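Replication protein B (Plasmid RSF1010, PDB 3H20) acts as a plasmid-encoded primase, a nucleotidyltransferase that makes primers on single-stranded DNA for replication in leading-strand mode. Local coordinates at residues I63-A66 and R70-L73; L75-S80 and P135-S140; E90-A95 and A128-A133; N104-V109 and Y143-G148. All coordinates share one frame; numbering follows the deposited sequence.

Contact 1 (I63-A66 and R70-L73); sequences IRPA and RHGL
The imidazole of H71 receives the pyrrolidine ring of P65 on one face, while L73 CA and a water lie at its edge. P65 CB stands over that face, offset toward the rim, 3.7 Å from the H71 ring centroid and 18° off the normal, a CH-pi contact. Its neighbour P65 CG leans over the other part of the ring, 3.6 Å from H71 CE1, and the two side chains cross at about a right angle. With chi1 at 70°, CG of H71 sits between the backbone N and the carbonyl carbon, which folds the imidazole back over its own loop and brings H71 ND1 within 3.1 Å of L73 N. That amide donates to ND1, tilted modestly from the ring plane. The other nitrogen is engaged as well: water 1 lies 2.9 Å from H71 NE2 and donates to A66 O at 2.8 Å. A ring held at both nitrogens has little freedom to rotate, so its face stays turned to the proline. L73 extends the apolar contact, its CD2 4.2 Å from P65 CG, and both residues also rest against W108. No direct hydrogen bond joins 63-66 to 70-73; packing and one water bridge bring together the ends of a connection between strands 59-65 and 73-79, which belong to the two different antiparallel sheets of the primase domain.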
loop_
_atom_site.group_PDB
_atom_site.type_symbol
_atom_site.label_atom_id
_atom_site.label_comp_id
_atom_site.label_asym_id
_atom_site.label_seq_id
_atom_site.Cartn_x
_atom_site.Cartn_y
_atom_site.Cartn_z
ATOM N N ILE A 63 9.030 -10.505 15.997
ATOM C CA ILE A 63 8.121 -11.658 15.889
ATOM C C ILE A 63 6.781 -11.256 15.266
ATOM O O ILE A 63 6.281 -10.135 15.479
ATOM C CB ILE A 63 7.912 -12.405 17.269
ATOM C CG1 ILE A 63 7.125 -13.713 17.072
ATOM C CG2 ILE A 63 7.182 -11.510 18.305
ATOM C CD1 ILE A 63 6.966 -14.558 18.334
ATOM N N ARG A 64 6.243 -12.159 14.454
ATOM C CA ARG A 64 4.889 -12.038 13.918
ATOM C C ARG A 64 4.392 -13.446 13.590
ATOM O O ARG A 64 5.208 -14.370 13.452
ATOM C CB ARG A 64 4.858 -11.150 12.662
ATOM C CG ARG A 64 5.637 -11.711 11.463
ATOM C CD ARG A 64 5.669 -10.753 10.272
ATOM N NE ARG A 64 6.451 -11.327 9.177
ATOM C CZ ARG A 64 6.983 -10.650 8.163
ATOM N NH1 ARG A 64 6.819 -9.336 8.052
ATOM N NH2 ARG A 64 7.689 -11.299 7.239
ATOM N N PRO A 65 3.062 -13.619 13.463
ATOM C CA PRO A 65 2.556 -14.892 12.945
ATOM C C PRO A 65 3.110 -15.172 11.550
ATOM O O PRO A 65 3.348 -14.234 10.770
ATOM C CB PRO A 65 1.032 -14.684 12.913
ATOM C CG PRO A 65 0.777 -13.602 13.956
ATOM C CD PRO A 65 1.968 -12.686 13.809
ATOM N N ALA A 66 3.354 -16.446 11.253
ATOM C CA ALA A 66 3.863 -16.830 9.941
ATOM C C ALA A 66 2.850 -16.490 8.850
ATOM O O ALA A 66 1.653 -16.412 9.116
ATOM C CB ALA A 66 4.203 -18.317 9.910
ATOM N N ARG A 70 -3.421 -19.161 9.965
ATOM C CA ARG A 70 -4.792 -18.681 10.128
ATOM C C ARG A 70 -4.912 -18.138 11.540
ATOM O O ARG A 70 -4.753 -18.880 12.519
ATOM C CB ARG A 70 -5.808 -19.799 9.868
ATOM N N HIS A 71 -5.135 -16.827 11.635
ATOM C CA HIS A 71 -5.154 -16.131 12.910
ATOM C C HIS A 71 -5.935 -14.831 12.775
ATOM O O HIS A 71 -6.260 -14.406 11.652
ATOM C CB HIS A 71 -3.720 -15.847 13.392
ATOM C CG HIS A 71 -2.996 -14.806 12.587
ATOM N ND1 HIS A 71 -2.930 -13.479 12.966
ATOM C CD2 HIS A 71 -2.285 -14.906 11.438
ATOM C CE1 HIS A 71 -2.225 -12.807 12.072
ATOM N NE2 HIS A 71 -1.827 -13.650 11.132
ATOM N N GLY A 72 -6.247 -14.220 13.915
ATOM C CA GLY A 72 -6.948 -12.929 13.953
ATOM C C GLY A 72 -6.235 -11.897 14.815
ATOM O O GLY A 72 -6.876 -11.050 15.412
ATOM N N LEU A 73 -4.904 -11.967 14.863
ATOM C CA LEU A 73 -4.068 -11.063 15.665
ATOM C C LEU A 73 -3.695 -9.799 14.904
ATOM O O LEU A 73 -3.242 -9.882 13.763
ATOM C CB LEU A 73 -2.770 -11.775 16.055
ATOM C CG LEU A 73 -2.508 -12.152 17.511
ATOM C CD1 LEU A 73 -3.725 -12.755 18.205
ATOM C CD2 LEU A 73 -1.283 -13.075 17.597
HETATM O O HOH W 1 -0.017 -14.169 8.943
#

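Contact 2 (L75-S80 and P135-S140); sequences LVDDLS and PASADS. With SO4 (sulfate ion), chain D.
D77 and S137 meet through a single short hydrogen bond, S137 OG donating to D77 OD2 at 2.5 Å. The torsions of both residues set it up. In D77 the carboxylate carbon is anti to the backbone N (chi1 -162°), beside the carbonyl carbon, while S137 OG lies anti to its own carbonyl carbon, with chi1 at -68°. The hydroxyl therefore reaches OD2 on its anti lone pair, away from OD1, and the two CB atoms are pressed to 3.4 Å, D77 CB against S137 CB. OD1 accepts from Q106 NE2 and, weakly, from D78 N, so both carboxylate oxygens are held and its rotation is fixed. An alanine at D77 would keep the CB contact, but S137 OG and Q106 NE2 would each probably lose the carboxylate oxygen it donates to, leaving the Q106 amide with one tie fewer.

Waters link the backbones. Water 2 accepts from L75 N at 3.0 Å and donates to D139 O; water 3 lies 2.7 Å from S137 O and 2.8 Å from L75 O. Farther along, D139 turns its carboxylate back toward R141 and H142, and S140 N donates to O4 of a sulfate ion at 2.8 Å, an ion probably derived from the crystallisation liquor. D78 and L79 both face Y105, forming a G1 beta bulge where the strand turns a corner; D77, just before it, has its side chain about 5 Å from the bound diphosphate, at the margin of the phosphate site of the primase domain.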
loop_
_atom_site.group_PDB
_atom_site.type_symbol
_atom_site.label_atom_id
_atom_site.label_comp_id
_atom_site.label_asym_id
_atom_site.label_seq_id
_atom_site.Cartn_x
_atom_site.Cartn_y
_atom_site.Cartn_z
ATOM N N LEU A 75 -1.499 -6.128 15.267
ATOM C CA LEU A 75 -0.521 -5.307 16.012
ATOM C C LEU A 75 -0.875 -3.816 16.036
ATOM O O LEU A 75 -1.155 -3.219 14.985
ATOM C CB LEU A 75 0.894 -5.466 15.414
ATOM C CG LEU A 75 2.040 -4.675 16.069
ATOM C CD1 LEU A 75 2.332 -5.192 17.472
ATOM C CD2 LEU A 75 3.324 -4.704 15.228
ATOM N N VAL A 76 -0.817 -3.226 17.236
ATOM C CA VAL A 76 -0.949 -1.774 17.443
ATOM C C VAL A 76 0.323 -1.243 18.140
ATOM O O VAL A 76 0.653 -1.664 19.255
ATOM C CB VAL A 76 -2.208 -1.430 18.294
ATOM C CG1 VAL A 76 -2.513 0.063 18.217
ATOM C CG2 VAL A 76 -3.421 -2.224 17.816
ATOM N N ASP A 77 1.022 -0.319 17.477
ATOM C CA ASP A 77 2.389 0.083 17.836
ATOM C C ASP A 77 2.431 1.511 18.417
ATOM O O ASP A 77 1.575 2.335 18.090
ATOM C CB ASP A 77 3.252 0.014 16.562
ATOM C CG ASP A 77 4.747 -0.018 16.845
ATOM O OD1 ASP A 77 5.150 -0.342 17.981
ATOM O OD2 ASP A 77 5.521 0.294 15.913
ATOM N N ASP A 78 3.414 1.787 19.281
ATOM C CA ASP A 78 3.697 3.140 19.818
ATOM C C ASP A 78 2.570 3.688 20.717
ATOM O O ASP A 78 2.121 4.817 20.547
ATOM C CB ASP A 78 4.058 4.130 18.681
ATOM C CG ASP A 78 4.882 5.340 19.157
ATOM O OD1 ASP A 78 5.679 5.224 20.121
ATOM O OD2 ASP A 78 4.770 6.421 18.532
ATOM N N LEU A 79 2.145 2.880 21.689
ATOM C CA LEU A 79 1.066 3.237 22.622
ATOM C C LEU A 79 1.594 3.660 24.000
ATOM O O LEU A 79 2.603 3.138 24.465
ATOM C CB LEU A 79 0.115 2.036 22.806
ATOM C CG LEU A 79 -0.684 1.546 21.587
ATOM C CD1 LEU A 79 -1.193 0.133 21.831
ATOM C CD2 LEU A 79 -1.838 2.498 21.253
ATOM N N SER A 80 0.891 4.590 24.647
ATOM C CA SER A 80 1.166 4.979 26.030
ATOM C C SER A 80 0.285 4.133 26.951
ATOM O O SER A 80 -0.635 3.447 26.479
ATOM C CB SER A 80 0.836 6.456 26.226
ATOM O OG SER A 80 -0.563 6.622 26.281
ATOM N N PRO A 135 1.009 4.915 12.231
ATOM C CA PRO A 135 0.340 4.410 11.028
ATOM C C PRO A 135 1.257 3.564 10.133
ATOM O O PRO A 135 0.771 2.703 9.394
ATOM C CB PRO A 135 -0.076 5.689 10.293
ATOM C CG PRO A 135 0.927 6.713 10.721
ATOM C CD PRO A 135 1.228 6.376 12.165
ATOM N N ALA A 136 2.566 3.814 10.198
ATOM C CA ALA A 136 3.541 3.082 9.391
ATOM C C ALA A 136 3.645 1.625 9.826
ATOM O O ALA A 136 4.102 0.776 9.055
ATOM C CB ALA A 136 4.903 3.756 9.459
ATOM N N SER A 137 3.222 1.356 11.063
ATOM C CA SER A 137 3.218 0.025 11.653
ATOM C C SER A 137 1.921 -0.746 11.369
ATOM O O SER A 137 1.811 -1.935 11.705
ATOM C CB SER A 137 3.404 0.129 13.175
ATOM O OG SER A 137 4.700 0.589 13.528
ATOM N N ALA A 138 0.950 -0.061 10.768
ATOM C CA ALA A 138 -0.381 -0.617 10.549
ATOM C C ALA A 138 -0.462 -1.364 9.226
ATOM O O ALA A 138 -0.758 -0.776 8.184
ATOM C CB ALA A 138 -1.443 0.489 10.611
ATOM N N ASP A 139 -0.172 -2.659 9.281
ATOM C CA ASP A 139 -0.390 -3.575 8.155
ATOM C C ASP A 139 -0.469 -5.025 8.655
ATOM O O ASP A 139 -0.056 -5.320 9.782
ATOM C CB ASP A 139 0.672 -3.394 7.062
ATOM C CG ASP A 139 2.040 -3.879 7.486
ATOM O OD1 ASP A 139 2.303 -5.094 7.346
ATOM O OD2 ASP A 139 2.851 -3.045 7.950
ATOM N N SER A 140 -0.988 -5.921 7.817
ATOM C CA SER A 140 -1.273 -7.304 8.224
ATOM C C SER A 140 -0.019 -8.160 8.453
ATOM O O SER A 140 -0.114 -9.280 8.975
ATOM C CB SER A 140 -2.181 -7.981 7.195
ATOM O OG SER A 140 -1.535 -8.055 5.939
HETATM S S SO4 D . -2.189 -4.987 4.339
HETATM O O1 SO4 D . -0.953 -4.755 3.588
HETATM O O2 SO4 D . -3.314 -4.290 3.708
HETATM O O3 SO4 D . -2.484 -6.416 4.375
HETATM O O4 SO4 D . -2.015 -4.481 5.691
HETATM O O HOH W 2 -0.869 -6.568 12.407
HETATM O O HOH W 3 -0.207 -3.576 12.355
#

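Contact 3 (E90-A95 and A128-A133); sequences EGREPA and ASEYDA
A bidentate salt bridge between R92 and E130 provides the charged part of this contact. R92 grips side-on: NE donates to E130 OE1 at 2.9 Å, on the syn side, and NH2 donates to E130 OE2, also at 2.9 Å. The second bond lies in the guanidinium plane but meets OE2 from above the carboxylate, whose plane is turned 48° from that of the arginine.

Two further hydrogen bonds involve E90: Y131 OH donates to E90 OE1 at 2.7 Å, on its anti side, and a bend at chi2 (72°) turns the guanidinium so that R92 NH1 donates back to E90 O at 2.9 Å. A leucine at R92 would probably leave E130 without its charged mate and E90 O without this donor.

In the packing, R92 CD lies 3.3 Å from Y131 OH, and the guanidinium stands nearly perpendicular to the phenol ring. E130 CB covers one face of that ring; M87 of helix 81-89 also touches both R92 and Y131.

Each segment carries a Schellman motif, with G91 and D132 as the positive-phi C-prime residues, the one at D132 with a weak D132 N to S129 O bond. The contact thus clasps together two helix C-terminal caps, those of helices 81-89 and 117-130.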
loop_
_atom_site.group_PDB
_atom_site.type_symbol
_atom_site.label_atom_id
_atom_site.label_comp_id
_atom_site.label_asym_id
_atom_site.label_seq_id
_atom_site.Cartn_x
_atom_site.Cartn_y
_atom_site.Cartn_z
ATOM N N GLU A 90 -13.049 0.342 25.891
ATOM C CA GLU A 90 -13.784 0.402 24.629
ATOM C C GLU A 90 -13.907 -0.970 23.942
ATOM O O GLU A 90 -14.350 -1.063 22.792
ATOM C CB GLU A 90 -13.119 1.423 23.688
ATOM C CG GLU A 90 -13.238 2.873 24.216
ATOM C CD GLU A 90 -12.346 3.888 23.498
ATOM O OE1 GLU A 90 -11.785 3.583 22.424
ATOM O OE2 GLU A 90 -12.214 5.016 24.022
ATOM N N GLY A 91 -13.547 -2.035 24.652
ATOM C CA GLY A 91 -13.673 -3.384 24.093
ATOM C C GLY A 91 -12.589 -3.767 23.092
ATOM O O GLY A 91 -12.737 -4.753 22.358
ATOM N N ARG A 92 -11.493 -3.009 23.072
ATOM C CA ARG A 92 -10.295 -3.371 22.288
ATOM C C ARG A 92 -9.218 -3.939 23.232
ATOM O O ARG A 92 -8.046 -3.530 23.177
ATOM C CB ARG A 92 -9.741 -2.161 21.522
ATOM C CG ARG A 92 -10.512 -1.775 20.236
ATOM C CD ARG A 92 -11.874 -1.133 20.528
ATOM N NE ARG A 92 -12.357 -0.425 19.335
ATOM C CZ ARG A 92 -13.637 -0.185 19.057
ATOM N NH1 ARG A 92 -14.604 -0.581 19.894
ATOM N NH2 ARG A 92 -13.946 0.462 17.938
ATOM N N GLU A 93 -9.622 -4.870 24.091
ATOM C CA GLU A 93 -8.713 -5.446 25.097
ATOM C C GLU A 93 -7.569 -6.170 24.375
ATOM O O GLU A 93 -7.822 -6.982 23.478
ATOM C CB GLU A 93 -9.432 -6.453 26.021
ATOM C CG GLU A 93 -10.643 -5.918 26.798
ATOM C CD GLU A 93 -11.975 -6.119 26.065
ATOM O OE1 GLU A 93 -11.987 -6.255 24.818
ATOM O OE2 GLU A 93 -13.015 -6.142 26.753
ATOM N N PRO A 94 -6.333 -5.876 24.767
ATOM C CA PRO A 94 -5.162 -6.546 24.192
ATOM C C PRO A 94 -5.141 -8.034 24.527
ATOM O O PRO A 94 -5.485 -8.419 25.645
ATOM C CB PRO A 94 -3.990 -5.837 24.872
ATOM C CG PRO A 94 -4.511 -4.481 25.189
ATOM C CD PRO A 94 -5.964 -4.666 25.523
ATOM N N ALA A 95 -4.740 -8.857 23.565
ATOM C CA ALA A 95 -4.423 -10.254 23.834
ATOM C C ALA A 95 -3.057 -10.394 24.494
ATOM O O ALA A 95 -2.810 -11.343 25.240
ATOM C CB ALA A 95 -4.480 -11.068 22.549
ATOM N N ALA A 128 -4.985 1.899 14.532
ATOM C CA ALA A 128 -3.929 2.908 14.573
ATOM C C ALA A 128 -4.538 4.312 14.535
ATOM O O ALA A 128 -4.083 5.220 15.237
ATOM C CB ALA A 128 -2.947 2.706 13.427
ATOM N N SER A 129 -5.580 4.475 13.721
ATOM C CA SER A 129 -6.327 5.723 13.660
ATOM C C SER A 129 -7.111 6.002 14.950
ATOM O O SER A 129 -7.071 7.131 15.462
ATOM C CB SER A 129 -7.266 5.732 12.448
ATOM O OG SER A 129 -7.935 6.968 12.360
ATOM N N GLU A 130 -7.812 4.988 15.466
ATOM C CA GLU A 130 -8.615 5.118 16.692
ATOM C C GLU A 130 -7.803 5.650 17.869
ATOM O O GLU A 130 -8.285 6.493 18.621
ATOM C CB GLU A 130 -9.276 3.780 17.082
ATOM C CG GLU A 130 -10.600 3.488 16.364
ATOM C CD GLU A 130 -11.244 2.142 16.754
ATOM O OE1 GLU A 130 -10.809 1.510 17.741
ATOM O OE2 GLU A 130 -12.201 1.719 16.052
ATOM N N TYR A 131 -6.571 5.160 18.011
ATOM C CA TYR A 131 -5.731 5.474 19.166
ATOM C C TYR A 131 -4.503 6.331 18.818
ATOM O O TYR A 131 -3.573 6.422 19.613
ATOM C CB TYR A 131 -5.383 4.172 19.939
ATOM C CG TYR A 131 -6.656 3.444 20.329
ATOM C CD1 TYR A 131 -7.488 3.962 21.326
ATOM C CD2 TYR A 131 -7.075 2.291 19.653
ATOM C CE1 TYR A 131 -8.684 3.341 21.670
ATOM C CE2 TYR A 131 -8.284 1.652 19.996
ATOM C CZ TYR A 131 -9.082 2.199 21.002
ATOM O OH TYR A 131 -10.279 1.618 21.355
ATOM N N ASP A 132 -4.534 6.972 17.644
ATOM C CA ASP A 132 -3.439 7.841 17.146
ATOM C C ASP A 132 -2.072 7.160 17.363
ATOM O O ASP A 132 -1.129 7.755 17.881
ATOM C CB ASP A 132 -3.518 9.247 17.789
ATOM C CG ASP A 132 -2.698 10.319 17.041
ATOM O OD1 ASP A 132 -2.257 10.117 15.886
ATOM O OD2 ASP A 132 -2.516 11.401 17.625
ATOM N N ALA A 133 -1.997 5.891 16.972
ATOM C CA ALA A 133 -0.773 5.114 17.051
ATOM C C ALA A 133 0.058 5.286 15.767
ATOM O O ALA A 133 -0.269 6.124 14.922
ATOM C CB ALA A 133 -1.106 3.651 17.319
#

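Contact 4 (N104-V109 and Y143-G148); sequences NYQAWV and YGRLAG. With DPO (diphosphate), chain E.
R145 begins its contact with Q106 at the root of the side chain, where R145 CB lies 3.8 Å from Q106 OE1. R145 CG passes the same oxygen at 4.1 Å, and a bend at chi2 (-67°) then carries the chain away from the strand toward the diphosphate. R145 NE comes to 3.5 Å from O3 of the diphosphate, which lies in plane at the guanidinium edge. At the tip, R145 NH1 donates almost straight (170°) to O4, the oxygen bridging the two phosphorus atoms, at 3.0 Å, while NH2 forms a salt bridge with D60.

R145 N donates to Q106 OE1 at 3.0 Å, nearly linearly (176°), in the carbonyl plane and on a lone pair. Water 4 gives that oxygen a second donor and joins it to W108 NE1 and R145 O. On the amide's other side, water 5 accepts from Q106 NE2 at 2.8 Å and donates to Y143 O and to diphosphate O3. G144 lets the strands approach: W108 CZ2 is 3.9 Å from G144 N, and a side chain there would clash with the indole.

Q106 is thus a second-shell residue, positioning the R145 backbone directly and reaching the ligand through water. The salt bridge to D60 would partly offset the arginine's charge. R145 binds the diphosphate here, consistent with a site for the triphosphate of an incoming nucleotide or for the diphosphate released in primer synthesis.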
loop_
_atom_site.group_PDB
_atom_site.type_symbol
_atom_site.label_atom_id
_atom_site.label_comp_id
_atom_site.label_asym_id
_atom_site.label_seq_id
_atom_site.Cartn_x
_atom_site.Cartn_y
_atom_site.Cartn_z
ATOM N N ASN A 104 6.670 2.970 26.712
ATOM C CA ASN A 104 6.323 2.744 25.306
ATOM C C ASN A 104 5.884 1.297 25.082
ATOM O O ASN A 104 6.620 0.359 25.415
ATOM C CB ASN A 104 7.519 3.073 24.395
ATOM C CG ASN A 104 7.873 4.547 24.396
ATOM O OD1 ASN A 104 7.020 5.402 24.165
ATOM N ND2 ASN A 104 9.139 4.855 24.647
ATOM N N TYR A 105 4.685 1.119 24.531
ATOM C CA TYR A 105 4.056 -0.211 24.434
ATOM C C TYR A 105 3.583 -0.607 23.035
ATOM O O TYR A 105 3.275 0.245 22.190
ATOM C CB TYR A 105 2.858 -0.328 25.403
ATOM C CG TYR A 105 3.185 0.003 26.849
ATOM C CD1 TYR A 105 3.636 -0.986 27.730
ATOM C CD2 TYR A 105 3.029 1.295 27.337
ATOM C CE1 TYR A 105 3.938 -0.688 29.060
ATOM C CE2 TYR A 105 3.332 1.609 28.669
ATOM C CZ TYR A 105 3.791 0.607 29.518
ATOM O OH TYR A 105 4.083 0.901 30.826
ATOM N N GLN A 106 3.526 -1.920 22.824
ATOM C CA GLN A 106 2.848 -2.551 21.697
ATOM C C GLN A 106 1.735 -3.430 22.235
ATOM O O GLN A 106 1.889 -4.069 23.289
ATOM C CB GLN A 106 3.827 -3.467 20.929
ATOM C CG GLN A 106 4.758 -2.706 20.024
ATOM C CD GLN A 106 5.792 -3.572 19.342
ATOM O OE1 GLN A 106 5.978 -4.745 19.682
ATOM N NE2 GLN A 106 6.480 -2.992 18.376
ATOM N N ALA A 107 0.620 -3.490 21.514
ATOM C CA ALA A 107 -0.437 -4.447 21.847
ATOM C C ALA A 107 -0.786 -5.308 20.631
ATOM O O ALA A 107 -0.798 -4.810 19.504
ATOM C CB ALA A 107 -1.686 -3.709 22.359
ATOM N N TRP A 108 -1.053 -6.592 20.857
ATOM C CA TRP A 108 -1.659 -7.440 19.845
ATOM C C TRP A 108 -3.115 -7.628 20.256
ATOM O O TRP A 108 -3.395 -8.052 21.376
ATOM C CB TRP A 108 -0.972 -8.809 19.765
ATOM C CG TRP A 108 0.478 -8.783 19.258
ATOM C CD1 TRP A 108 1.601 -8.632 20.011
ATOM C CD2 TRP A 108 0.925 -8.961 17.906
ATOM N NE1 TRP A 108 2.726 -8.679 19.216
ATOM C CE2 TRP A 108 2.342 -8.894 17.921
ATOM C CE3 TRP A 108 0.273 -9.169 16.687
ATOM C CZ2 TRP A 108 3.113 -9.026 16.764
ATOM C CZ3 TRP A 108 1.045 -9.290 15.531
ATOM C CH2 TRP A 108 2.449 -9.213 15.582
ATOM N N VAL A 109 -4.038 -7.283 19.363
ATOM C CA VAL A 109 -5.479 -7.442 19.626
ATOM C C VAL A 109 -5.993 -8.620 18.788
ATOM O O VAL A 109 -5.802 -8.638 17.561
ATOM C CB VAL A 109 -6.264 -6.152 19.259
ATOM C CG1 VAL A 109 -7.787 -6.314 19.494
ATOM C CG2 VAL A 109 -5.723 -4.929 20.018
ATOM N N TYR A 143 6.065 -6.566 11.885
ATOM C CA TYR A 143 6.790 -7.207 12.979
ATOM C C TYR A 143 6.551 -6.451 14.288
ATOM O O TYR A 143 6.607 -5.218 14.318
ATOM C CB TYR A 143 8.294 -7.231 12.673
ATOM C CG TYR A 143 8.814 -8.487 12.002
ATOM C CD1 TYR A 143 8.667 -9.733 12.602
ATOM C CD2 TYR A 143 9.490 -8.420 10.786
ATOM C CE1 TYR A 143 9.163 -10.890 12.006
ATOM C CE2 TYR A 143 9.997 -9.577 10.178
ATOM C CZ TYR A 143 9.820 -10.809 10.800
ATOM O OH TYR A 143 10.329 -11.956 10.212
ATOM N N GLY A 144 6.287 -7.192 15.359
ATOM C CA GLY A 144 6.435 -6.669 16.704
ATOM C C GLY A 144 7.698 -7.161 17.383
ATOM O O GLY A 144 8.446 -7.960 16.819
ATOM N N ARG A 145 7.935 -6.681 18.599
ATOM C CA ARG A 145 9.091 -7.109 19.379
ATOM C C ARG A 145 8.796 -8.396 20.141
ATOM O O ARG A 145 7.687 -8.597 20.635
ATOM C CB ARG A 145 9.518 -6.008 20.352
ATOM C CG ARG A 145 10.036 -4.749 19.676
ATOM C CD ARG A 145 11.348 -5.010 18.954
ATOM N NE ARG A 145 12.107 -3.782 18.736
ATOM C CZ ARG A 145 13.349 -3.585 19.166
ATOM N NH1 ARG A 145 13.963 -2.435 18.922
ATOM N NH2 ARG A 145 13.979 -4.538 19.839
ATOM N N LEU A 146 9.798 -9.266 20.232
ATOM C CA LEU A 146 9.717 -10.439 21.095
ATOM C C LEU A 146 10.292 -10.147 22.477
ATOM O O LEU A 146 11.419 -9.665 22.601
ATOM C CB LEU A 146 10.449 -11.622 20.460
ATOM C CG LEU A 146 10.420 -12.937 21.242
ATOM C CD1 LEU A 146 9.024 -13.542 21.225
ATOM C CD2 LEU A 146 11.440 -13.917 20.686
ATOM N N ALA A 147 9.513 -10.441 23.512
ATOM C CA ALA A 147 9.925 -10.169 24.884
ATOM C C ALA A 147 11.110 -11.040 25.285
ATOM O O ALA A 147 11.289 -12.142 24.764
ATOM C CB ALA A 147 8.761 -10.380 25.839
ATOM N N GLY A 148 11.917 -10.541 26.216
ATOM C CA GLY A 148 13.028 -11.328 26.782
ATOM C C GLY A 148 14.401 -10.925 26.263
ATOM O O GLY A 148 15.410 -11.583 26.573
HETATM P P1 DPO E . 11.442 -0.853 16.178
HETATM O O1 DPO E . 10.874 0.543 15.608
HETATM O O2 DPO E . 12.440 -1.398 15.187
HETATM O O3 DPO E . 10.259 -1.707 16.584
HETATM O O4 DPO E . 12.246 -0.386 17.503
HETATM P P2 DPO E . 11.578 0.529 18.656
HETATM O O5 DPO E . 11.350 1.871 18.000
HETATM O O6 DPO E . 10.320 -0.226 19.040
HETATM O O7 DPO E . 12.627 0.574 19.736
HETATM O O HOH W 4 5.212 -7.457 20.248
HETATM O O HOH W 5 8.285 -3.890 16.466
#

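Strands of two antiparallel sheets tie contacts 1, 2 and 4 together within the primase N-terminal domain, and contact 3 packs against contacts 2 and 4. Contact 1 borders contact 4, their centres about 13 Å apart, where I63 N meets G144 O at 2.7 Å between neighbouring strands. Contacts 2 and 4, about 10 Å apart between centres, share the other sheet, V76 N lying 2.8 Å from A107 O. Both approach the diphosphate: R145 of contact 4 binds it together with Y62, N151 and K153, whereas D77 of contact 2 stays about 5 Å away. Contact 3 lies farther from contact 1, about 18 Å between centres; A133 CB packs 3.1 Å from D77 O, so the turn after helix 117-130 lies against the strand beside the pocket.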